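Local coordinates for kelch-like protein 7 (Homo sapiens, PDB 3II7) that acts as the substrate-specific adapter of a BTB-CUL3-RBX1 E3 ubiquitin ligase, its six-repeat kelch propeller forming the part described here, at residues K45-A50 and P91-A96; A116-E121 and L137-S142; Y251-F256 and G263-Y268. One frame throughout, in Å; residues are numbered along the deposited sequence.

Interaction 1 (K45-A50 and P91-A96); sequences KRRDAA and PRDSLA. With EDO (1,2-ethanediol), chain G; EDO (1,2-ethanediol), chain H; EDO (1,2-ethanediol), chain M.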
# COMPACT_ATOMS: atom_id res chain seq x y z
N LYS A 45 2.90 -15.73 7.52
CA LYS A 45 3.21 -14.34 7.32
C LYS A 45 4.47 -14.18 6.48
O LYS A 45 5.44 -14.92 6.68
CB LYS A 45 3.56 -13.67 8.65
CG LYS A 45 2.49 -13.58 9.65
CD LYS A 45 3.07 -13.26 11.05
CE LYS A 45 3.32 -11.79 11.24
NZ LYS A 45 2.03 -11.09 11.44
N ARG A 46 4.43 -13.19 5.59
CA ARG A 46 5.60 -12.74 4.86
C ARG A 46 6.12 -11.47 5.50
O ARG A 46 5.32 -10.63 5.98
CB ARG A 46 5.23 -12.38 3.43
CG ARG A 46 4.75 -13.51 2.60
CD ARG A 46 4.64 -13.11 1.16
NE ARG A 46 4.04 -14.17 0.35
CZ ARG A 46 4.29 -14.40 -0.94
NH1 ARG A 46 5.16 -13.65 -1.62
NH2 ARG A 46 3.69 -15.39 -1.56
N ARG A 47 7.44 -11.30 5.49
CA ARG A 47 8.07 -10.04 5.88
C ARG A 47 8.16 -9.10 4.68
O ARG A 47 8.71 -9.47 3.67
CB ARG A 47 9.49 -10.30 6.39
CG ARG A 47 10.25 -9.04 6.80
CD ARG A 47 11.76 -9.32 7.04
NE ARG A 47 11.96 -10.32 8.07
CZ ARG A 47 12.26 -11.61 7.86
NH1 ARG A 47 12.43 -12.09 6.63
NH2 ARG A 47 12.41 -12.43 8.89
N ASP A 48 7.65 -7.87 4.84
CA ASP A 48 7.84 -6.80 3.88
C ASP A 48 7.40 -7.17 2.44
O ASP A 48 8.13 -6.94 1.48
CB ASP A 48 9.30 -6.34 3.92
CG ASP A 48 9.66 -5.69 5.28
OD1 ASP A 48 8.76 -5.06 5.89
OD2 ASP A 48 10.81 -5.83 5.70
N ALA A 49 6.23 -7.76 2.33
CA ALA A 49 5.61 -8.05 1.01
C ALA A 49 4.66 -6.92 0.59
O ALA A 49 4.64 -5.83 1.20
CB ALA A 49 4.87 -9.41 1.05
N ALA A 50 3.92 -7.16 -0.48
CA ALA A 50 2.92 -6.23 -1.00
C ALA A 50 1.70 -6.99 -1.45
O ALA A 50 1.78 -8.18 -1.72
CB ALA A 50 3.48 -5.41 -2.16
N PRO A 91 12.70 -11.42 -6.89
CA PRO A 91 12.18 -11.38 -5.52
C PRO A 91 12.83 -10.25 -4.76
O PRO A 91 14.04 -9.99 -4.92
CB PRO A 91 12.58 -12.73 -4.94
CG PRO A 91 12.82 -13.62 -6.13
CD PRO A 91 13.35 -12.70 -7.20
N ARG A 92 12.03 -9.54 -3.98
CA ARG A 92 12.50 -8.37 -3.24
C ARG A 92 11.50 -7.99 -2.15
O ARG A 92 10.30 -8.33 -2.22
CB ARG A 92 12.74 -7.19 -4.17
CG ARG A 92 11.59 -6.84 -5.02
CD ARG A 92 12.11 -6.26 -6.29
NE ARG A 92 11.13 -5.45 -6.96
CZ ARG A 92 10.30 -5.86 -7.90
NH1 ARG A 92 10.27 -7.11 -8.29
NH2 ARG A 92 9.48 -4.97 -8.46
N ASP A 93 12.03 -7.29 -1.15
CA ASP A 93 11.28 -6.84 0.02
C ASP A 93 10.95 -5.35 -0.12
O ASP A 93 11.69 -4.62 -0.76
CB ASP A 93 12.13 -7.01 1.29
CG ASP A 93 12.26 -8.48 1.75
OD1 ASP A 93 11.79 -9.39 1.05
OD2 ASP A 93 12.83 -8.71 2.84
N SER A 94 9.89 -4.93 0.54
CA SER A 94 9.52 -3.49 0.66
C SER A 94 9.21 -2.86 -0.71
O SER A 94 9.36 -1.66 -0.91
CB SER A 94 10.62 -2.73 1.44
OG SER A 94 10.82 -3.33 2.74
N LEU A 95 8.78 -3.71 -1.63
CA LEU A 95 8.26 -3.27 -2.94
C LEU A 95 6.83 -2.75 -2.75
O LEU A 95 6.21 -2.98 -1.71
CB LEU A 95 8.30 -4.43 -3.93
CG LEU A 95 7.25 -5.55 -3.83
CD1 LEU A 95 7.53 -6.57 -4.93
CD2 LEU A 95 7.21 -6.20 -2.46
N ALA A 96 6.33 -2.04 -3.74
CA ALA A 96 4.97 -1.57 -3.76
C ALA A 96 4.28 -2.21 -4.96
O ALA A 96 4.93 -2.64 -5.91
CB ALA A 96 4.92 -0.05 -3.85
C1 EDO G . 1.10 -11.36 5.32
O1 EDO G . 2.03 -12.12 4.54
C2 EDO G . 1.77 -10.14 5.94
O2 EDO G . 2.81 -10.54 6.87
C1 EDO H . 3.83 -7.17 4.63
O1 EDO H . 4.61 -8.35 4.53
C2 EDO H . 4.43 -6.13 5.54
O2 EDO H . 3.78 -4.88 5.29
C1 EDO M . 3.02 -18.26 11.76
O1 EDO M . 1.94 -19.17 11.56
C2 EDO M . 2.62 -16.83 11.36
O2 EDO M . 1.73 -16.83 10.24
O HOH W 1 12.83 -6.71 4.63
O HOH W 2 6.32 -3.81 0.92

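Interaction 2 (A116-E121 and L137-S142); sequences ALYLFE and LTQRCS. With EDO (1,2-ethanediol), chain Q; EDO (1,2-ethanediol), chain X.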
# COMPACT_ATOMS: atom_id res chain seq x y z
N ALA A 116 17.97 -0.12 -2.34
CA ALA A 116 16.76 0.18 -3.07
C ALA A 116 16.91 0.04 -4.58
O ALA A 116 17.92 0.40 -5.14
CB ALA A 116 16.27 1.58 -2.72
N LEU A 117 15.84 -0.46 -5.23
CA LEU A 117 15.84 -0.69 -6.67
C LEU A 117 14.91 0.27 -7.42
O LEU A 117 13.95 0.80 -6.86
CB LEU A 117 15.38 -2.13 -6.94
CG LEU A 117 16.23 -3.28 -6.40
CD1 LEU A 117 15.62 -4.61 -6.82
CD2 LEU A 117 17.64 -3.18 -6.89
N TYR A 118 15.22 0.49 -8.70
CA TYR A 118 14.41 1.24 -9.67
C TYR A 118 13.38 0.33 -10.39
O TYR A 118 12.54 0.80 -11.17
CB TYR A 118 15.30 1.79 -10.80
CG TYR A 118 16.43 2.77 -10.49
CD1 TYR A 118 17.75 2.34 -10.39
CD2 TYR A 118 16.19 4.13 -10.41
CE1 TYR A 118 18.79 3.25 -10.17
CE2 TYR A 118 17.21 5.03 -10.21
CZ TYR A 118 18.50 4.58 -10.09
OH TYR A 118 19.52 5.49 -9.87
N LEU A 119 13.50 -0.98 -10.17
CA LEU A 119 12.86 -2.02 -10.95
C LEU A 119 11.35 -1.90 -10.99
O LEU A 119 10.71 -1.59 -9.98
CB LEU A 119 13.23 -3.39 -10.37
CG LEU A 119 12.76 -4.65 -11.08
CD1 LEU A 119 13.26 -4.74 -12.53
CD2 LEU A 119 13.26 -5.84 -10.26
N PHE A 120 10.79 -2.14 -12.16
CA PHE A 120 9.35 -2.05 -12.40
C PHE A 120 8.98 -3.25 -13.27
O PHE A 120 9.44 -3.35 -14.38
CB PHE A 120 9.08 -0.70 -13.11
CG PHE A 120 7.63 -0.29 -13.16
CD1 PHE A 120 6.82 -0.36 -12.05
CD2 PHE A 120 7.08 0.26 -14.34
CE1 PHE A 120 5.51 0.08 -12.12
CE2 PHE A 120 5.76 0.68 -14.39
CZ PHE A 120 4.98 0.59 -13.26
N GLU A 121 8.16 -4.16 -12.73
CA GLU A 121 7.79 -5.43 -13.41
C GLU A 121 6.29 -5.58 -13.33
O GLU A 121 5.71 -5.31 -12.27
CB GLU A 121 8.47 -6.65 -12.71
CG GLU A 121 10.01 -6.56 -12.60
CD GLU A 121 10.69 -7.78 -11.95
OE1 GLU A 121 10.21 -8.32 -10.92
OE2 GLU A 121 11.77 -8.17 -12.44
N LEU A 137 12.42 6.62 -12.10
CA LEU A 137 13.48 7.65 -12.16
C LEU A 137 14.38 7.64 -10.90
O LEU A 137 15.58 7.94 -10.98
CB LEU A 137 12.85 9.04 -12.34
CG LEU A 137 12.09 9.23 -13.68
CD1 LEU A 137 11.27 10.49 -13.68
CD2 LEU A 137 13.07 9.28 -14.84
N THR A 138 13.78 7.29 -9.74
CA THR A 138 14.50 7.19 -8.45
C THR A 138 14.20 5.86 -7.82
O THR A 138 13.04 5.45 -7.70
CB THR A 138 14.06 8.30 -7.49
OG1 THR A 138 14.27 9.60 -8.09
CG2 THR A 138 14.80 8.19 -6.14
N GLN A 139 15.26 5.16 -7.42
CA GLN A 139 15.14 3.91 -6.72
C GLN A 139 14.48 4.17 -5.37
O GLN A 139 14.68 5.23 -4.76
CB GLN A 139 16.52 3.28 -6.53
CG GLN A 139 17.43 4.03 -5.56
CD GLN A 139 18.90 3.82 -5.84
OE1 GLN A 139 19.46 4.43 -6.72
NE2 GLN A 139 19.54 2.95 -5.06
N ARG A 140 13.69 3.21 -4.91
CA ARG A 140 12.98 3.38 -3.63
C ARG A 140 12.46 2.07 -3.02
O ARG A 140 12.16 1.16 -3.74
CB ARG A 140 11.82 4.38 -3.77
CG ARG A 140 10.88 4.14 -4.83
CD ARG A 140 9.93 5.36 -5.01
NE ARG A 140 10.36 6.41 -5.97
CZ ARG A 140 10.19 7.73 -5.80
NH1 ARG A 140 9.72 8.22 -4.66
NH2 ARG A 140 10.57 8.58 -6.74
N CYS A 141 12.46 2.03 -1.68
CA CYS A 141 11.83 0.98 -0.84
C CYS A 141 10.82 1.65 0.08
O CYS A 141 11.04 2.78 0.49
CB CYS A 141 12.87 0.32 0.07
SG CYS A 141 14.04 -0.74 -0.72
N SER A 142 9.77 0.92 0.47
CA SER A 142 8.83 1.38 1.50
C SER A 142 8.08 2.60 1.06
O SER A 142 7.62 3.37 1.87
CB SER A 142 9.57 1.65 2.82
OG SER A 142 10.26 0.49 3.26
C1 EDO Q . 17.34 -2.21 -11.69
O1 EDO Q . 16.40 -2.26 -12.77
C2 EDO Q . 16.61 -1.81 -10.45
O2 EDO Q . 17.43 -1.12 -9.55
C1 EDO X . 19.52 0.12 -7.67
O1 EDO X . 20.34 0.40 -6.52
C2 EDO X . 20.38 -0.04 -8.92
O2 EDO X . 21.36 1.00 -8.99
O HOH W 3 18.21 8.29 -9.73

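Interaction 3 (Y251-F256 and G263-Y268); sequences YVLAGF and GHILEY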
# COMPACT_ATOMS: atom_id res chain seq x y z
N TYR A 251 -9.74 5.20 5.89
CA TYR A 251 -9.70 4.40 7.12
C TYR A 251 -8.27 4.02 7.42
O TYR A 251 -7.59 3.47 6.55
CB TYR A 251 -10.55 3.11 6.97
CG TYR A 251 -11.99 3.39 6.69
CD1 TYR A 251 -12.92 3.49 7.72
CD2 TYR A 251 -12.43 3.58 5.39
CE1 TYR A 251 -14.28 3.78 7.45
CE2 TYR A 251 -13.77 3.86 5.11
CZ TYR A 251 -14.68 3.97 6.14
OH TYR A 251 -16.00 4.27 5.87
N VAL A 252 -7.81 4.33 8.62
CA VAL A 252 -6.50 3.85 9.13
C VAL A 252 -6.85 2.72 10.10
O VAL A 252 -7.43 2.95 11.19
CB VAL A 252 -5.69 4.92 9.82
CG1 VAL A 252 -4.33 4.37 10.27
CG2 VAL A 252 -5.51 6.16 8.88
N LEU A 253 -6.53 1.49 9.69
CA LEU A 253 -7.01 0.31 10.36
C LEU A 253 -5.94 -0.37 11.20
O LEU A 253 -6.25 -1.26 11.97
CB LEU A 253 -7.58 -0.68 9.34
CG LEU A 253 -8.80 -0.24 8.56
CD1 LEU A 253 -9.24 -1.37 7.62
CD2 LEU A 253 -9.93 0.18 9.50
N ALA A 254 -4.68 0.01 10.98
CA ALA A 254 -3.57 -0.49 11.81
C ALA A 254 -2.40 0.48 11.70
O ALA A 254 -2.32 1.27 10.78
CB ALA A 254 -3.14 -1.91 11.35
N GLY A 255 -1.50 0.42 12.64
CA GLY A 255 -0.27 1.19 12.57
C GLY A 255 0.63 0.91 13.74
O GLY A 255 0.17 0.62 14.85
N PHE A 256 1.93 0.98 13.49
CA PHE A 256 2.95 0.84 14.51
C PHE A 256 3.35 2.21 14.98
O PHE A 256 3.71 3.07 14.19
CB PHE A 256 4.18 0.11 13.94
CG PHE A 256 5.29 -0.07 14.94
CD1 PHE A 256 5.04 -0.62 16.17
CD2 PHE A 256 6.59 0.31 14.64
CE1 PHE A 256 6.06 -0.80 17.11
CE2 PHE A 256 7.62 0.13 15.56
CZ PHE A 256 7.34 -0.41 16.81
N GLY A 263 -4.49 1.66 18.52
CA GLY A 263 -5.42 0.86 19.30
C GLY A 263 -6.83 0.80 18.75
O GLY A 263 -7.50 -0.24 18.86
N HIS A 264 -7.31 1.93 18.22
CA HIS A 264 -8.65 2.05 17.64
C HIS A 264 -8.55 2.70 16.29
O HIS A 264 -7.65 3.50 16.06
CB HIS A 264 -9.57 2.85 18.54
CG HIS A 264 -9.98 2.11 19.76
ND1 HIS A 264 -9.17 2.04 20.88
CD2 HIS A 264 -11.06 1.33 20.03
CE1 HIS A 264 -9.76 1.28 21.79
NE2 HIS A 264 -10.90 0.83 21.30
N ILE A 265 -9.45 2.37 15.38
CA ILE A 265 -9.34 2.84 14.02
C ILE A 265 -9.52 4.35 13.94
O ILE A 265 -10.19 4.97 14.78
CB ILE A 265 -10.31 2.11 13.01
CG1 ILE A 265 -11.76 2.51 13.25
CG2 ILE A 265 -10.16 0.57 13.11
CD1 ILE A 265 -12.69 2.11 12.12
N LEU A 266 -8.93 4.93 12.90
CA LEU A 266 -9.09 6.34 12.59
C LEU A 266 -9.87 6.47 11.27
O LEU A 266 -9.71 5.66 10.35
CB LEU A 266 -7.73 7.02 12.39
CG LEU A 266 -6.68 6.86 13.48
CD1 LEU A 266 -5.40 7.58 13.13
CD2 LEU A 266 -7.21 7.31 14.89
N GLU A 267 -10.73 7.48 11.19
CA GLU A 267 -11.54 7.71 10.00
C GLU A 267 -11.40 9.16 9.59
O GLU A 267 -11.54 10.05 10.42
CB GLU A 267 -12.99 7.39 10.27
CG GLU A 267 -13.23 6.01 10.78
CD GLU A 267 -14.68 5.78 11.13
OE1 GLU A 267 -15.53 5.80 10.22
OE2 GLU A 267 -14.97 5.52 12.30
N TYR A 268 -11.12 9.38 8.31
CA TYR A 268 -10.97 10.74 7.75
C TYR A 268 -12.04 11.00 6.71
O TYR A 268 -12.13 10.26 5.72
CB TYR A 268 -9.59 10.91 7.13
CG TYR A 268 -9.33 12.29 6.52
CD1 TYR A 268 -9.33 13.43 7.31
CD2 TYR A 268 -9.09 12.44 5.16
CE1 TYR A 268 -9.09 14.68 6.76
CE2 TYR A 268 -8.84 13.65 4.60
CZ TYR A 268 -8.85 14.79 5.40
OH TYR A 268 -8.64 16.01 4.80

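Interaction 1 (K45-A50 and P91-A96)
The carboxylate of Asp48 carries the hydroxyl of Ser94 over one of its faces: OG stands 3.7 Å from CG and slightly farther from both oxygens, so the two groups overlap rather than meet end-on. Beneath them CB of Asp48 packs 3.9 Å from CB of Asp93. Behind this pair, Leu95 CD1 covers one face of the Arg92 guanidinium, 4.1 Å above its plane, while the guanidinium N-H groups reach Gly108, Thr90, Thr106 and Glu121. With CG of Leu95 between the backbone N and the carbonyl carbon (chi1 76°), its other methyl, CD2, lies 3.8 Å from Ala50 CB. The direct polar link is from backbone to backbone: Ser94 N donates to Asp48 O at 2.8 Å, nearly straight at 170°. A water donates to Ala49 O and Leu95 O and bridges the two backbones a second time. Asp48 and Ser94 both have positive phi, and each lies just ahead of the innermost strand of its blade (50-54 and 96-100), so the contact joins matching turns of Kelch 1 and Kelch 2. A second water donates to Asp93 OD2 at 2.7 Å and also approaches Asp48 OD2, though that leg is too short to be trusted. The two OD2 atoms of Asp48 and Asp93 are 4.5 Å apart; Ser64 bonds to Asp93, and Arg47, held by Gln65 and Ser64, lies near enough that its charge would probably offset part of the repulsion between the acids.

Interaction 2 (A116-E121 and L137-S142)
Tyr118, in the modelled conformer described here, lays one ring face over Gln139: CB of the glutamine sits 3.9 Å from the ring centroid and 7° off the normal, a CH-pi contact centred on the ring. Leu137 meets the same ring at its edge, its carbonyl O being 3.4 Å from Tyr118 CE2, and a water in the ring plane donates to that carbonyl while hydrogen-bonding to Tyr118 OH. Gln139 has CG between its backbone N and carbonyl carbon (chi1 69°) and then runs extended, which lays the amide along the same face, its plane 57° from that of the ring, with OE1 over the phenol end (3.3 Å from Tyr118 OH) and NE2 directed to Ala116 O, 3.0 Å away. An alanine in place of Gln139 would keep the CH-pi contact through CB but would probably leave Ala116 O without its amide neighbour and open a gap beside the Ala116 methyl. This is a junction between two loops of the Kelch 3 repeat, the one leading into strand 120-124 and the one that passes on to strand 144-148 of the next blade; Leu159 of that next blade packs on Ala116, Thr138 and Gln139. Between the loop backbones Arg140 N donates to Leu117 O at 3.1 Å, approaching from above the carbonyl plane. The Arg140 side chain turns away to a salt bridge with Glu172, its NE giving a weak bond to Thr138 O. Ala116 CB also rests 3.8 Å from Arg140 N.

Interaction 3 (Y251-F256 and G263-Y268)
Glu267 leaves its CB with CG anti to the carbonyl carbon (chi1 -56°), and this lays the chain beside the Tyr251 ring of the partner strand. CG meets the ring at CD1, 4.0 Å away; the chain then continues extended, and at its tip OE1 comes 3.6 Å from Tyr251 CE1. Ring and carboxylate planes differ by just 19°. Both carboxylate oxygens have firm polar partners, OE1 with Tyr34 OH and OE2 with Asn278 ND2, so this buried acid is satisfied from beyond the hairpin. On the other face of the sheet Val252 and Leu266 meet through their CB atoms, 3.9 Å apart, with Trp275 packed on both. These two form the hydrogen-bonded pair: Val252 N donates to Leu266 O at 2.9 Å, and Leu266 N returns a bond to Val252 O at 3.0 Å, the latter in the carbonyl plane. Next to them Leu253 and Ile265 run side by side, pointing the same way, with Leu253 CD2 touching Ile265 CG2 at 3.6 Å; Ile15 and Leu17 of strand 13-18 pack on Leu253, bringing in the neighbouring blade. Leu253 and Ala254 both face Lys242, a classic beta bulge on the strand's other side. Strands whose axes run 163° apart at 4.7 Å, joined in this register, make the central antiparallel hairpin of a four-stranded kelch propeller blade.

In the fold
The three contacts lie in one six-bladed kelch propeller and follow in series along the chain. Interaction 1 joins the first two repeats, interaction 2 lies in Kelch 3, and interaction 3 in Kelch 6. Interactions 1 and 2 have centres about 13 Å apart and touch: Arg92 NH1 forms a 2.9 Å salt bridge with Glu121 OE1, and Arg92 packs on Leu117 and Leu119. Interaction 3 lies about 22 Å from interaction 1 and about 28 Å from interaction 2, centre to centre, across the chain's middle from the latter. Arg46, Arg92 and Arg140 hold matching places, pairing with Asp73, Glu121 and Glu172, so the same kind of salt bridge recurs in three successive blades, consistent with the repeat architecture.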